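Side-chain contacts in putative pyrroline carboxylate reductase (Streptococcus pyogenes, PDB 2AHR), which probably catalyses the NAD(P)H-dependent reduction of 1-pyrroline-5-carboxylate to L-proline, the last step of proline biosynthesis: residues Ile188-Ala191 with Lys192-Ile196; Phe151-Glu155 with Lys156-Thr160; Pro49-Ser53 with His54-Ile58; Gly12-Ala15 with Ser16-Lys20. All blocks are in the same frame, centred on the assembly; numbering follows the deposited sequence.

Contact 1. Residues Ile188-Ala191 with Lys192-Ile196; sequences IPKA and KALEI
Ile188 lays its CG2 methyl over the start of helix 190-210, 3.9 Å from Lys192 CG and 4.1 Å from Ala193 CB. The branch gets there because CG2 is anti to the backbone N (CG1 takes the place beside N, chi1 -59°), and the Ile188 and Lys192 side chains meet at a slant. Pro189 follows at the N-cap position. Its carbonyl starts the helical ladder: Ala193 N donates to Pro189 O at 2.8 Å, nearly in line with the C=O bond. Leu194 N to Lys190 O repeats this at the same length, and Glu195 N to Ala191 O is the third rung, 3.0 Å long.

One residue beyond the proline, the aliphatic part of Lys190 runs against Leu194, with Lys190 CE 3.9 Å from Leu194 CG. Its NZ is bound in salt bridges to Glu177 on helix 158-185 and to Asp220 of a third subunit. Leu194 itself also packs on helix 158-185, and Ile188 touches Thr160 of the second subunit.

Lys192 curls back at chi2 and chi3, which brings Lys192 NZ to 2.9 Å from Glu195 OE1. It meets the syn side of that oxygen, 24° out of the carboxylate plane. Apolar packing and ion pairing thus fall largely to different residues: the Ile188 methyl makes an apolar contact on Ala193 and on the Lys192 chain, an i to i+3 ion pair joins Lys192 to Glu195, and the methylenes of Lys190 pack within the chain while its ammonium group ties the turn to helix 158-185 and to a third subunit.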
loop_
_atom_site.group_PDB
_atom_site.type_symbol
_atom_site.label_atom_id
_atom_site.label_comp_id
_atom_site.label_asym_id
_atom_site.label_seq_id
_atom_site.Cartn_x
_atom_site.Cartn_y
_atom_site.Cartn_z
ATOM N N ILE E 188 11.631 -7.414 27.923
ATOM C CA ILE E 188 12.498 -6.593 28.778
ATOM C C ILE E 188 11.806 -5.348 29.309
ATOM O O ILE E 188 11.283 -4.563 28.522
ATOM C CB ILE E 188 13.820 -6.253 28.082
ATOM C CG1 ILE E 188 14.542 -7.563 27.725
ATOM C CG2 ILE E 188 14.690 -5.372 28.976
ATOM C CD1 ILE E 188 15.995 -7.391 27.324
ATOM N N PRO E 189 11.794 -5.165 30.647
ATOM C CA PRO E 189 11.153 -3.999 31.260
ATOM C C PRO E 189 11.600 -2.666 30.637
ATOM O O PRO E 189 12.772 -2.509 30.251
ATOM C CB PRO E 189 11.589 -4.093 32.731
ATOM C CG PRO E 189 11.775 -5.551 32.966
ATOM C CD PRO E 189 12.355 -6.077 31.667
ATOM N N LYS E 190 10.656 -1.732 30.524
ATOM C CA LYS E 190 10.885 -0.438 29.833
ATOM C C LYS E 190 12.161 0.293 30.279
ATOM O O LYS E 190 12.999 0.658 29.444
ATOM C CB LYS E 190 9.655 0.483 29.983
ATOM C CG LYS E 190 9.794 1.856 29.269
ATOM C CD LYS E 190 9.789 1.705 27.740
ATOM C CE LYS E 190 10.044 3.026 27.015
ATOM N NZ LYS E 190 9.028 4.082 27.345
ATOM N N ALA E 191 12.284 0.523 31.592
ATOM C CA ALA E 191 13.433 1.234 32.163
ATOM C C ALA E 191 14.758 0.569 31.779
ATOM O O ALA E 191 15.718 1.231 31.352
ATOM C CB ALA E 191 13.292 1.334 33.731
ATOM N N LYS E 192 14.795 -0.752 31.919
ATOM C CA LYS E 192 15.959 -1.536 31.558
ATOM C C LYS E 192 16.242 -1.454 30.047
ATOM O O LYS E 192 17.398 -1.273 29.640
ATOM C CB LYS E 192 15.766 -3.000 32.003
ATOM C CG LYS E 192 16.981 -3.898 31.813
ATOM C CD LYS E 192 18.280 -3.333 32.475
ATOM C CE LYS E 192 18.117 -3.117 34.003
ATOM N NZ LYS E 192 19.379 -2.696 34.718
ATOM N N ALA E 193 15.198 -1.576 29.227
ATOM C CA ALA E 193 15.364 -1.511 27.765
ATOM C C ALA E 193 15.899 -0.139 27.375
ATOM O O ALA E 193 16.809 -0.044 26.551
ATOM C CB ALA E 193 14.044 -1.811 27.042
ATOM N N LEU E 194 15.358 0.918 27.992
ATOM C CA LEU E 194 15.827 2.295 27.719
ATOM C C LEU E 194 17.300 2.509 28.112
ATOM O O LEU E 194 18.067 3.172 27.405
ATOM C CB LEU E 194 14.975 3.333 28.470
ATOM C CG LEU E 194 13.717 3.909 27.833
ATOM C CD1 LEU E 194 12.988 4.815 28.855
ATOM C CD2 LEU E 194 14.053 4.687 26.537
ATOM N N GLU E 195 17.681 1.947 29.256
ATOM C CA GLU E 195 19.033 2.082 29.750
ATOM C C GLU E 195 20.005 1.438 28.763
ATOM O O GLU E 195 20.976 2.055 28.351
ATOM C CB GLU E 195 19.128 1.458 31.138
ATOM C CG GLU E 195 20.534 1.411 31.695
ATOM C CD GLU E 195 20.637 0.620 33.006
ATOM O OE1 GLU E 195 19.687 -0.095 33.386
ATOM O OE2 GLU E 195 21.693 0.710 33.651
ATOM N N ILE E 196 19.715 0.208 28.364
ATOM C CA ILE E 196 20.542 -0.499 27.413
ATOM C C ILE E 196 20.637 0.237 26.079
ATOM O O ILE E 196 21.748 0.386 25.557
ATOM C CB ILE E 196 20.009 -1.913 27.139
ATOM C CG1 ILE E 196 20.070 -2.768 28.419
ATOM C CG2 ILE E 196 20.763 -2.552 25.931
ATOM C CD1 ILE E 196 19.162 -4.021 28.387
#

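Contact 2. Residues Phe151-Glu155 with Lys156-Thr160; sequences FDISE and KDFDT
Strand 148-152 gives way to a tight 3-10 turn in which Asp157 N donates to Ser154 O at 2.9 Å and Phe158 N to Glu155 O at 3.1 Å, both approaching well above the carbonyl plane (53° and 68° out of it). Just before the turn, Ile153 points its CG2 methyl at two residues, lying 3.8 Å from Asp157 CB and 3.9 Å from Phe158 CD1. With CG2 anti to the backbone N, this one branch serves both; the side chain crosses Asp157 at about a right angle and the phenyl ring at a slant. The ring presents its edge to the preceding backbone, Phe158 CD1 standing 3.5 Å from Ser154 O, with Ile153 O likewise near the ring plane. Its other neighbours include Ala125 and Thr127 of strand 122-128.

The polar side chains and waters pair separately. Lys156 NZ reaches Asp157 OD2 in a long salt bridge of 3.5 Å, and a water joins that same oxygen to Ser154 N. A second water accepts from Asp159 N and donates to Glu155 O, so the Glu155 carbonyl accepts two hydrogen bonds, from Phe158 N and from the water. The Glu155 carboxylate turns elsewhere, to Leu95 N and Arg110. Asp157 occupies the N-cap position, although its side chain makes no capping bond. The whole is a strand-to-helix connection through a 3-10 turn, leading from an outermost strand of the mixed sheet that extends the Rossmann-type nucleotide-binding core into helix 158-185.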
loop_
_atom_site.group_PDB
_atom_site.type_symbol
_atom_site.label_atom_id
_atom_site.label_comp_id
_atom_site.label_asym_id
_atom_site.label_seq_id
_atom_site.Cartn_x
_atom_site.Cartn_y
_atom_site.Cartn_z
ATOM N N PHE E 151 28.282 26.352 15.069
ATOM C CA PHE E 151 28.572 26.129 13.659
ATOM C C PHE E 151 28.394 27.420 12.860
ATOM O O PHE E 151 27.365 28.094 12.976
ATOM C CB PHE E 151 27.681 25.028 13.078
ATOM C CG PHE E 151 28.018 23.635 13.563
ATOM C CD1 PHE E 151 28.796 22.775 12.782
ATOM C CD2 PHE E 151 27.544 23.179 14.794
ATOM C CE1 PHE E 151 29.102 21.479 13.222
ATOM C CE2 PHE E 151 27.845 21.893 15.255
ATOM C CZ PHE E 151 28.616 21.036 14.455
ATOM N N ASP E 152 29.403 27.739 12.045
ATOM C CA ASP E 152 29.375 28.891 11.139
ATOM C C ASP E 152 28.643 28.460 9.873
ATOM O O ASP E 152 29.232 27.835 8.984
ATOM C CB ASP E 152 30.821 29.335 10.835
ATOM C CG ASP E 152 30.917 30.442 9.767
ATOM O OD1 ASP E 152 32.039 30.634 9.227
ATOM O OD2 ASP E 152 29.897 31.115 9.448
ATOM N N ILE E 153 27.354 28.781 9.805
ATOM C CA ILE E 153 26.459 28.263 8.757
ATOM C C ILE E 153 25.929 29.437 7.910
ATOM O O ILE E 153 25.540 30.460 8.469
ATOM C CB ILE E 153 25.283 27.462 9.438
ATOM C CG1 ILE E 153 25.821 26.265 10.252
ATOM C CG2 ILE E 153 24.204 27.006 8.463
ATOM C CD1 ILE E 153 26.527 25.176 9.447
ATOM N N SER E 154 25.928 29.315 6.579
ATOM C CA SER E 154 25.274 30.313 5.731
ATOM C C SER E 154 23.796 30.357 6.064
ATOM O O SER E 154 23.200 29.321 6.348
ATOM C CB SER E 154 25.363 29.921 4.263
ATOM O OG SER E 154 26.684 30.004 3.807
ATOM N N GLU E 155 23.190 31.538 5.960
ATOM C CA GLU E 155 21.763 31.663 6.238
ATOM C C GLU E 155 20.919 30.838 5.291
ATOM O O GLU E 155 19.830 30.407 5.663
ATOM C CB GLU E 155 21.267 33.117 6.232
ATOM C CG GLU E 155 19.979 33.236 7.050
ATOM C CD GLU E 155 19.222 34.543 6.891
ATOM O OE1 GLU E 155 19.592 35.414 6.072
ATOM O OE2 GLU E 155 18.230 34.685 7.608
ATOM N N LYS E 156 21.413 30.608 4.078
ATOM C CA LYS E 156 20.645 29.843 3.122
ATOM C C LYS E 156 20.522 28.375 3.549
ATOM O O LYS E 156 19.711 27.646 2.984
ATOM C CB LYS E 156 21.230 29.943 1.708
ATOM C CG LYS E 156 22.683 29.521 1.606
ATOM C CD LYS E 156 23.128 29.429 0.129
ATOM C CE LYS E 156 24.632 29.264 0.007
ATOM N NZ LYS E 156 25.090 28.158 0.876
ATOM N N ASP E 157 21.323 27.959 4.533
ATOM C CA ASP E 157 21.307 26.576 5.025
ATOM C C ASP E 157 20.645 26.463 6.393
ATOM O O ASP E 157 20.671 25.400 7.000
ATOM C CB ASP E 157 22.722 26.007 5.103
ATOM C CG ASP E 157 23.365 25.814 3.734
ATOM O OD1 ASP E 157 22.692 25.384 2.759
ATOM O OD2 ASP E 157 24.577 26.088 3.640
ATOM N N PHE E 158 20.076 27.553 6.886
ATOM C CA PHE E 158 19.497 27.545 8.235
ATOM C C PHE E 158 18.311 26.626 8.417
ATOM O O PHE E 158 18.154 26.045 9.482
ATOM C CB PHE E 158 19.170 28.953 8.727
ATOM C CG PHE E 158 20.141 29.453 9.757
ATOM C CD1 PHE E 158 21.498 29.578 9.442
ATOM C CD2 PHE E 158 19.711 29.757 11.052
ATOM C CE1 PHE E 158 22.419 30.016 10.391
ATOM C CE2 PHE E 158 20.610 30.205 12.007
ATOM C CZ PHE E 158 21.981 30.340 11.672
ATOM N N ASP E 159 17.485 26.496 7.382
ATOM C CA ASP E 159 16.280 25.647 7.462
ATOM C C ASP E 159 16.654 24.154 7.530
ATOM O O ASP E 159 16.069 23.406 8.294
ATOM C CB ASP E 159 15.340 25.905 6.268
ATOM C CG ASP E 159 14.557 27.212 6.391
ATOM O OD1 ASP E 159 14.506 27.849 7.479
ATOM O OD2 ASP E 159 13.966 27.597 5.375
ATOM N N THR E 160 17.619 23.745 6.710
ATOM C CA THR E 160 18.189 22.407 6.764
ATOM C C THR E 160 18.881 22.131 8.099
ATOM O O THR E 160 18.758 21.034 8.627
ATOM C CB THR E 160 19.199 22.169 5.589
ATOM O OG1 THR E 160 18.564 22.488 4.350
ATOM C CG2 THR E 160 19.667 20.730 5.528
HETATM O O HOH W 1 26.852 26.555 5.361
HETATM O O HOH W 2 17.238 28.885 5.165
#

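Contact 3. Residues Pro49-Ser53 with His54-Ile58; sequences PYAMS and HQDLI. With NAP (NADP nicotinamide-adenine-dinucleotide phosphate), chain S.
Ser53 OG accepts from Asp56 N at 2.8 Å with an N-H...O angle of 160°, the N-cap bond that opens helix 54-58. Its first torsion, chi1 73°, tucks the hydroxyl between the backbone N and the carbonyl carbon, turned toward the amides of the first turn. A second side-chain bond involves the residue before the cap: Asp56 OD1 receives Met52 N, also at 2.8 Å, on the anti side of the carboxylate and 25° out of its plane. Asp56 has CG anti to its own N, and its chain lies alongside that of selenomethionine Met52, whose CB is 3.5 Å from Asp56 OD1. Ala51 CB meets Leu57 CB at 3.8 Å, an apolar contact beside these polar bonds.

His54, the first helical residue, brings its ring edge to the adenine. His54 NE2 donates to NAP N1A at 3.0 Å, the adenine nitrogen lying near the imidazole plane. Since ND1 is hydrogen-bonded to Ser32 OG, both ring nitrogens are engaged, which would fix the ring rotation. Helix 54-58 lies against strands 5-9 and 28-32, Leu57 touching Ile9 and Ile30, while Met52 packs on Leu36 of helix 36-46.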
loop_
_atom_site.group_PDB
_atom_site.type_symbol
_atom_site.label_atom_id
_atom_site.label_comp_id
_atom_site.label_asym_id
_atom_site.label_seq_id
_atom_site.Cartn_x
_atom_site.Cartn_y
_atom_site.Cartn_z
ATOM N N PRO E 49 16.425 38.884 37.409
ATOM C CA PRO E 49 15.637 40.113 37.293
ATOM C C PRO E 49 14.610 40.005 36.168
ATOM O O PRO E 49 14.876 39.353 35.150
ATOM C CB PRO E 49 16.684 41.171 36.932
ATOM C CG PRO E 49 17.993 40.591 37.360
ATOM C CD PRO E 49 17.857 39.127 37.149
ATOM N N TYR E 50 13.446 40.620 36.360
ATOM C CA TYR E 50 12.446 40.725 35.295
ATOM C C TYR E 50 12.200 42.195 34.963
ATOM O O TYR E 50 12.451 43.075 35.796
ATOM C CB TYR E 50 11.127 40.035 35.684
ATOM C CG TYR E 50 10.388 40.704 36.826
ATOM C CD1 TYR E 50 10.633 40.336 38.147
ATOM C CD2 TYR E 50 9.447 41.712 36.585
ATOM C CE1 TYR E 50 9.959 40.956 39.203
ATOM C CE2 TYR E 50 8.770 42.332 37.630
ATOM C CZ TYR E 50 9.030 41.949 38.936
ATOM O OH TYR E 50 8.367 42.556 39.981
ATOM N N ALA E 51 11.704 42.449 33.754
ATOM C CA ALA E 51 11.369 43.802 33.320
ATOM C C ALA E 51 9.869 44.097 33.405
ATOM O O ALA E 51 9.030 43.193 33.307
ATOM C CB ALA E 51 11.884 44.055 31.904
HETATM N N MSE E 52 9.549 45.380 33.573
HETATM C CA MSE E 52 8.171 45.846 33.687
HETATM C C MSE E 52 7.417 45.782 32.353
HETATM O O MSE E 52 6.183 45.752 32.328
HETATM C CB MSE E 52 8.141 47.267 34.266
HETATM C CG MSE E 52 8.695 47.401 35.698
HETATM SE SE MSE E 52 7.972 46.271 36.916
HETATM C CE MSE E 52 6.217 46.604 36.752
ATOM N N SER E 53 8.173 45.755 31.255
ATOM C CA SER E 53 7.643 45.651 29.893
ATOM C C SER E 53 8.796 45.272 28.971
ATOM O O SER E 53 9.951 45.279 29.398
ATOM C CB SER E 53 7.046 46.994 29.445
ATOM O OG SER E 53 8.064 47.948 29.163
ATOM N N HIS E 54 8.497 44.965 27.707
ATOM C CA HIS E 54 9.562 44.692 26.731
ATOM C C HIS E 54 10.364 45.952 26.445
ATOM O O HIS E 54 11.578 45.891 26.293
ATOM C CB HIS E 54 9.033 44.100 25.414
ATOM C CG HIS E 54 8.308 42.802 25.570
ATOM N ND1 HIS E 54 8.604 41.894 26.562
ATOM C CD2 HIS E 54 7.309 42.249 24.841
ATOM C CE1 HIS E 54 7.805 40.849 26.453
ATOM N NE2 HIS E 54 7.010 41.039 25.417
ATOM N N GLN E 55 9.685 47.093 26.371
ATOM C CA GLN E 55 10.380 48.363 26.162
ATOM C C GLN E 55 11.271 48.685 27.357
ATOM O O GLN E 55 12.401 49.146 27.183
ATOM C CB GLN E 55 9.401 49.504 25.860
ATOM C CG GLN E 55 10.044 50.725 25.181
ATOM C CD GLN E 55 10.726 50.405 23.849
ATOM O OE1 GLN E 55 10.088 49.963 22.892
ATOM N NE2 GLN E 55 12.026 50.657 23.782
ATOM N N ASP E 56 10.763 48.410 28.561
ATOM C CA ASP E 56 11.525 48.564 29.806
ATOM C C ASP E 56 12.803 47.712 29.751
ATOM O O ASP E 56 13.887 48.177 30.124
ATOM C CB ASP E 56 10.652 48.197 31.019
ATOM C CG ASP E 56 11.383 48.356 32.360
ATOM O OD1 ASP E 56 11.419 47.374 33.144
ATOM O OD2 ASP E 56 11.911 49.461 32.638
ATOM N N LEU E 57 12.663 46.473 29.268
ATOM C CA LEU E 57 13.801 45.599 28.952
ATOM C C LEU E 57 14.766 46.270 27.949
ATOM O O LEU E 57 15.963 46.427 28.232
ATOM C CB LEU E 57 13.271 44.258 28.411
ATOM C CG LEU E 57 14.082 43.055 27.898
ATOM C CD1 LEU E 57 15.067 43.410 26.768
ATOM C CD2 LEU E 57 14.771 42.319 29.027
ATOM N N ILE E 58 14.230 46.688 26.799
ATOM C CA ILE E 58 15.036 47.255 25.703
ATOM C C ILE E 58 15.898 48.467 26.112
ATOM O O ILE E 58 17.033 48.612 25.645
ATOM C CB ILE E 58 14.164 47.606 24.453
ATOM C CG1 ILE E 58 13.489 46.350 23.883
ATOM C CG2 ILE E 58 15.011 48.251 23.367
ATOM C CD1 ILE E 58 12.263 46.634 23.004
HETATM P PA NAP S . 7.392 27.753 23.767
HETATM O O1A NAP S . 5.946 27.699 23.416
HETATM O O2A NAP S . 7.734 26.665 24.730
HETATM O O5B NAP S . 7.837 29.193 24.353
HETATM C C5B NAP S . 7.317 30.408 23.861
HETATM C C4B NAP S . 7.174 31.360 25.046
HETATM O O4B NAP S . 6.934 32.693 24.627
HETATM C C3B NAP S . 6.021 30.942 25.956
HETATM O O3B NAP S . 6.546 30.687 27.241
HETATM C C2B NAP S . 5.058 32.120 25.961
HETATM O O2B NAP S . 4.565 32.479 27.243
HETATM C C1B NAP S . 5.949 33.257 25.481
HETATM N N9A NAP S . 5.152 34.356 24.883
HETATM C C8A NAP S . 3.928 34.268 24.258
HETATM N N7A NAP S . 3.549 35.514 23.880
HETATM C C5A NAP S . 4.507 36.398 24.259
HETATM C C6A NAP S . 4.610 37.784 24.135
HETATM N N6A NAP S . 3.485 38.495 24.084
HETATM N N1A NAP S . 5.735 38.413 24.633
HETATM C C2A NAP S . 6.729 37.689 25.268
HETATM N N3A NAP S . 6.608 36.320 25.396
HETATM C C4A NAP S . 5.517 35.682 24.898
HETATM O O3 NAP S . 8.278 27.685 22.410
HETATM P PN NAP S . 9.802 27.138 22.348
HETATM O O1N NAP S . 9.731 25.682 22.036
HETATM O O2N NAP S . 10.595 27.585 23.525
HETATM O O5D NAP S . 10.347 27.902 21.032
HETATM C C5D NAP S . 10.759 29.250 21.077
HETATM C C4D NAP S . 11.657 29.561 19.881
HETATM O O4D NAP S . 12.781 28.702 19.837
HETATM C C3D NAP S . 10.913 29.384 18.562
HETATM O O3D NAP S . 11.138 30.541 17.793
HETATM C C2D NAP S . 11.518 28.160 17.888
HETATM O O2D NAP S . 11.549 28.336 16.476
HETATM C C1D NAP S . 12.905 28.074 18.562
HETATM N N1N NAP S . 13.468 26.714 18.767
HETATM C C2N NAP S . 12.848 25.795 19.590
HETATM C C3N NAP S . 13.416 24.533 19.792
HETATM C C7N NAP S . 12.830 23.563 20.776
HETATM O O7N NAP S . 13.520 22.347 20.957
HETATM N N7N NAP S . 11.709 23.858 21.447
HETATM C C4N NAP S . 14.621 24.207 19.157
HETATM C C5N NAP S . 15.248 25.136 18.339
HETATM C C6N NAP S . 14.657 26.388 18.157
HETATM P P2B NAP S . 3.420 31.663 28.045
HETATM O O1X NAP S . 3.019 32.497 29.250
HETATM O O2X NAP S . 2.215 31.477 27.151
HETATM O O3X NAP S . 3.947 30.312 28.498
#

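Contact 4. Residues Gly12-Ala15 with Ser16-Lys20; sequences GKMA and SAIIK. With NAP (NADP nicotinamide-adenine-dinucleotide phosphate), chain S.
Met14 meets the cofactor in the glycine-rich turn of a Rossmann beta-alpha-beta unit, where Gly10, Gly12 and Ala15 fit the GxGxxA pattern between strand 5-9 and helix 13-22. Met14 N donates to NAP O2N on the nicotinamide-side phosphate at 3.0 Å and 168°, almost straight. The side chain bends at chi2 and chi3 to pass along the nicotinamide: Met14 SE is 3.7 Å from NAP C4N and Met14 CG 3.6 Å from NAP C3N. Gly12 CA lies 3.4 Å from NAP O5B, so this glycine brings the backbone right up to the ester oxygen between the adenosine ribose and its phosphate.

Behind this first shell, the selenomethionine methyl turns back into the protein. Met14 CE rests 3.7 Å from Ile18 CG2, the two chains crossing at about a right angle, and also reaches Ala17 CB. Ala17 N donates to Lys13 O and Ile18 N to Met14 O, holding the turn that carries the phosphate-binding amide. The helix N-terminus faces the diphosphate, an orientation whose dipole would probably stabilise the anionic oxygens.

Further out, Ile18 packs on Phe147 and Ile19 on Leu48, while Lys13 touches Ala221 of the second subunit. At the N-cap end, Gly12 O takes two donors from one residue: Ser16 N at 2.8 Å, tilted 20° from the carbonyl plane, and Ser16 OG at a short 2.5 Å, which comes from above that plane, 44° out of it.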
loop_
_atom_site.group_PDB
_atom_site.type_symbol
_atom_site.label_atom_id
_atom_site.label_comp_id
_atom_site.label_asym_id
_atom_site.label_seq_id
_atom_site.Cartn_x
_atom_site.Cartn_y
_atom_site.Cartn_z
ATOM N N GLY E 12 10.438 30.552 27.076
ATOM C CA GLY E 12 9.798 29.249 27.129
ATOM C C GLY E 12 10.861 28.189 27.325
ATOM O O GLY E 12 11.922 28.457 27.886
ATOM N N LYS E 13 10.587 26.998 26.805
ATOM C CA LYS E 13 11.468 25.860 26.992
ATOM C C LYS E 13 12.860 26.076 26.389
ATOM O O LYS E 13 13.867 25.870 27.074
ATOM C CB LYS E 13 10.792 24.587 26.473
ATOM C CG LYS E 13 9.416 24.371 27.132
ATOM C CD LYS E 13 8.966 22.915 27.120
ATOM C CE LYS E 13 8.072 22.587 28.330
ATOM N NZ LYS E 13 8.902 22.330 29.541
HETATM N N MSE E 14 12.919 26.541 25.139
HETATM C CA MSE E 14 14.217 26.708 24.466
HETATM C C MSE E 14 15.054 27.832 25.122
HETATM O O MSE E 14 16.234 27.630 25.459
HETATM C CB MSE E 14 14.029 26.890 22.953
HETATM C CG MSE E 14 15.278 26.647 22.080
HETATM SE SE MSE E 14 16.242 25.146 22.317
HETATM C CE MSE E 14 17.613 25.851 23.222
ATOM N N ALA E 15 14.433 28.983 25.362
ATOM C CA ALA E 15 15.128 30.095 26.035
ATOM C C ALA E 15 15.543 29.749 27.474
ATOM O O ALA E 15 16.651 30.098 27.906
ATOM C CB ALA E 15 14.293 31.366 25.992
ATOM N N SER E 16 14.671 29.058 28.210
ATOM C CA SER E 16 15.036 28.575 29.549
ATOM C C SER E 16 16.304 27.716 29.503
ATOM O O SER E 16 17.218 27.918 30.302
ATOM C CB SER E 16 13.892 27.792 30.205
ATOM O OG SER E 16 12.715 28.588 30.302
ATOM N N ALA E 17 16.359 26.771 28.565
ATOM C CA ALA E 17 17.560 25.954 28.361
ATOM C C ALA E 17 18.855 26.765 28.170
ATOM O O ALA E 17 19.865 26.429 28.774
ATOM C CB ALA E 17 17.357 24.965 27.207
ATOM N N ILE E 18 18.845 27.827 27.362
ATOM C CA ILE E 18 20.093 28.586 27.151
ATOM C C ILE E 18 20.495 29.510 28.323
ATOM O O ILE E 18 21.643 29.939 28.399
ATOM C CB ILE E 18 20.148 29.369 25.807
ATOM C CG1 ILE E 18 19.341 30.653 25.877
ATOM C CG2 ILE E 18 19.746 28.489 24.600
ATOM C CD1 ILE E 18 19.819 31.672 24.896
ATOM N N ILE E 19 19.550 29.809 29.218
ATOM C CA ILE E 19 19.828 30.636 30.402
ATOM C C ILE E 19 20.925 30.015 31.262
ATOM O O ILE E 19 21.894 30.679 31.611
ATOM C CB ILE E 19 18.560 30.895 31.262
ATOM C CG1 ILE E 19 17.565 31.803 30.528
ATOM C CG2 ILE E 19 18.929 31.530 32.603
ATOM C CD1 ILE E 19 18.163 33.047 29.965
ATOM N N LYS E 20 20.783 28.728 31.565
ATOM C CA LYS E 20 21.790 28.002 32.333
ATOM C C LYS E 20 23.222 28.253 31.826
ATOM O O LYS E 20 24.100 28.579 32.616
ATOM C CB LYS E 20 21.474 26.505 32.358
ATOM C CG LYS E 20 22.349 25.719 33.332
ATOM C CD LYS E 20 22.504 24.262 32.919
ATOM C CE LYS E 20 23.627 23.602 33.698
ATOM N NZ LYS E 20 23.790 22.163 33.304
HETATM P PA NAP S . 7.392 27.753 23.767
HETATM O O1A NAP S . 5.946 27.699 23.416
HETATM O O2A NAP S . 7.734 26.665 24.730
HETATM O O5B NAP S . 7.837 29.193 24.353
HETATM C C5B NAP S . 7.317 30.408 23.861
HETATM C C4B NAP S . 7.174 31.360 25.046
HETATM O O4B NAP S . 6.934 32.693 24.627
HETATM C C3B NAP S . 6.021 30.942 25.956
HETATM O O3B NAP S . 6.546 30.687 27.241
HETATM C C2B NAP S . 5.058 32.120 25.961
HETATM O O2B NAP S . 4.565 32.479 27.243
HETATM C C1B NAP S . 5.949 33.257 25.481
HETATM N N9A NAP S . 5.152 34.356 24.883
HETATM C C8A NAP S . 3.928 34.268 24.258
HETATM N N7A NAP S . 3.549 35.514 23.880
HETATM C C5A NAP S . 4.507 36.398 24.259
HETATM C C6A NAP S . 4.610 37.784 24.135
HETATM N N6A NAP S . 3.485 38.495 24.084
HETATM N N1A NAP S . 5.735 38.413 24.633
HETATM C C2A NAP S . 6.729 37.689 25.268
HETATM N N3A NAP S . 6.608 36.320 25.396
HETATM C C4A NAP S . 5.517 35.682 24.898
HETATM O O3 NAP S . 8.278 27.685 22.410
HETATM P PN NAP S . 9.802 27.138 22.348
HETATM O O1N NAP S . 9.731 25.682 22.036
HETATM O O2N NAP S . 10.595 27.585 23.525
HETATM O O5D NAP S . 10.347 27.902 21.032
HETATM C C5D NAP S . 10.759 29.250 21.077
HETATM C C4D NAP S . 11.657 29.561 19.881
HETATM O O4D NAP S . 12.781 28.702 19.837
HETATM C C3D NAP S . 10.913 29.384 18.562
HETATM O O3D NAP S . 11.138 30.541 17.793
HETATM C C2D NAP S . 11.518 28.160 17.888
HETATM O O2D NAP S . 11.549 28.336 16.476
HETATM C C1D NAP S . 12.905 28.074 18.562
HETATM N N1N NAP S . 13.468 26.714 18.767
HETATM C C2N NAP S . 12.848 25.795 19.590
HETATM C C3N NAP S . 13.416 24.533 19.792
HETATM C C7N NAP S . 12.830 23.563 20.776
HETATM O O7N NAP S . 13.520 22.347 20.957
HETATM N N7N NAP S . 11.709 23.858 21.447
HETATM C C4N NAP S . 14.621 24.207 19.157
HETATM C C5N NAP S . 15.248 25.136 18.339
HETATM C C6N NAP S . 14.657 26.388 18.157
HETATM P P2B NAP S . 3.420 31.663 28.045
HETATM O O1X NAP S . 3.019 32.497 29.250
HETATM O O2X NAP S . 2.215 31.477 27.151
HETATM O O3X NAP S . 3.947 30.312 28.498
#

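Overall arrangement
Contacts 3 and 4 both belong to the nucleotide-binding part and both touch the same NADP, contact 4 along the diphosphate and nicotinamide and contact 3 at the adenine edge; their centres are about 18 Å apart, with nearest atoms about 9 Å apart, so the cofactor bridges them. Contact 2 lies about 21 Å from contact 4, centre to centre, at the passage from the sheet into helix 158-185, and its Phe158 side chain is about 9 Å from the NADP. Contact 1 starts the following helix, about 37 Å from contact 2 between centres, and is far from the annotated sites. Contacts 1 and 2 both touch the second subunit, Phe151 packing on its Ile196.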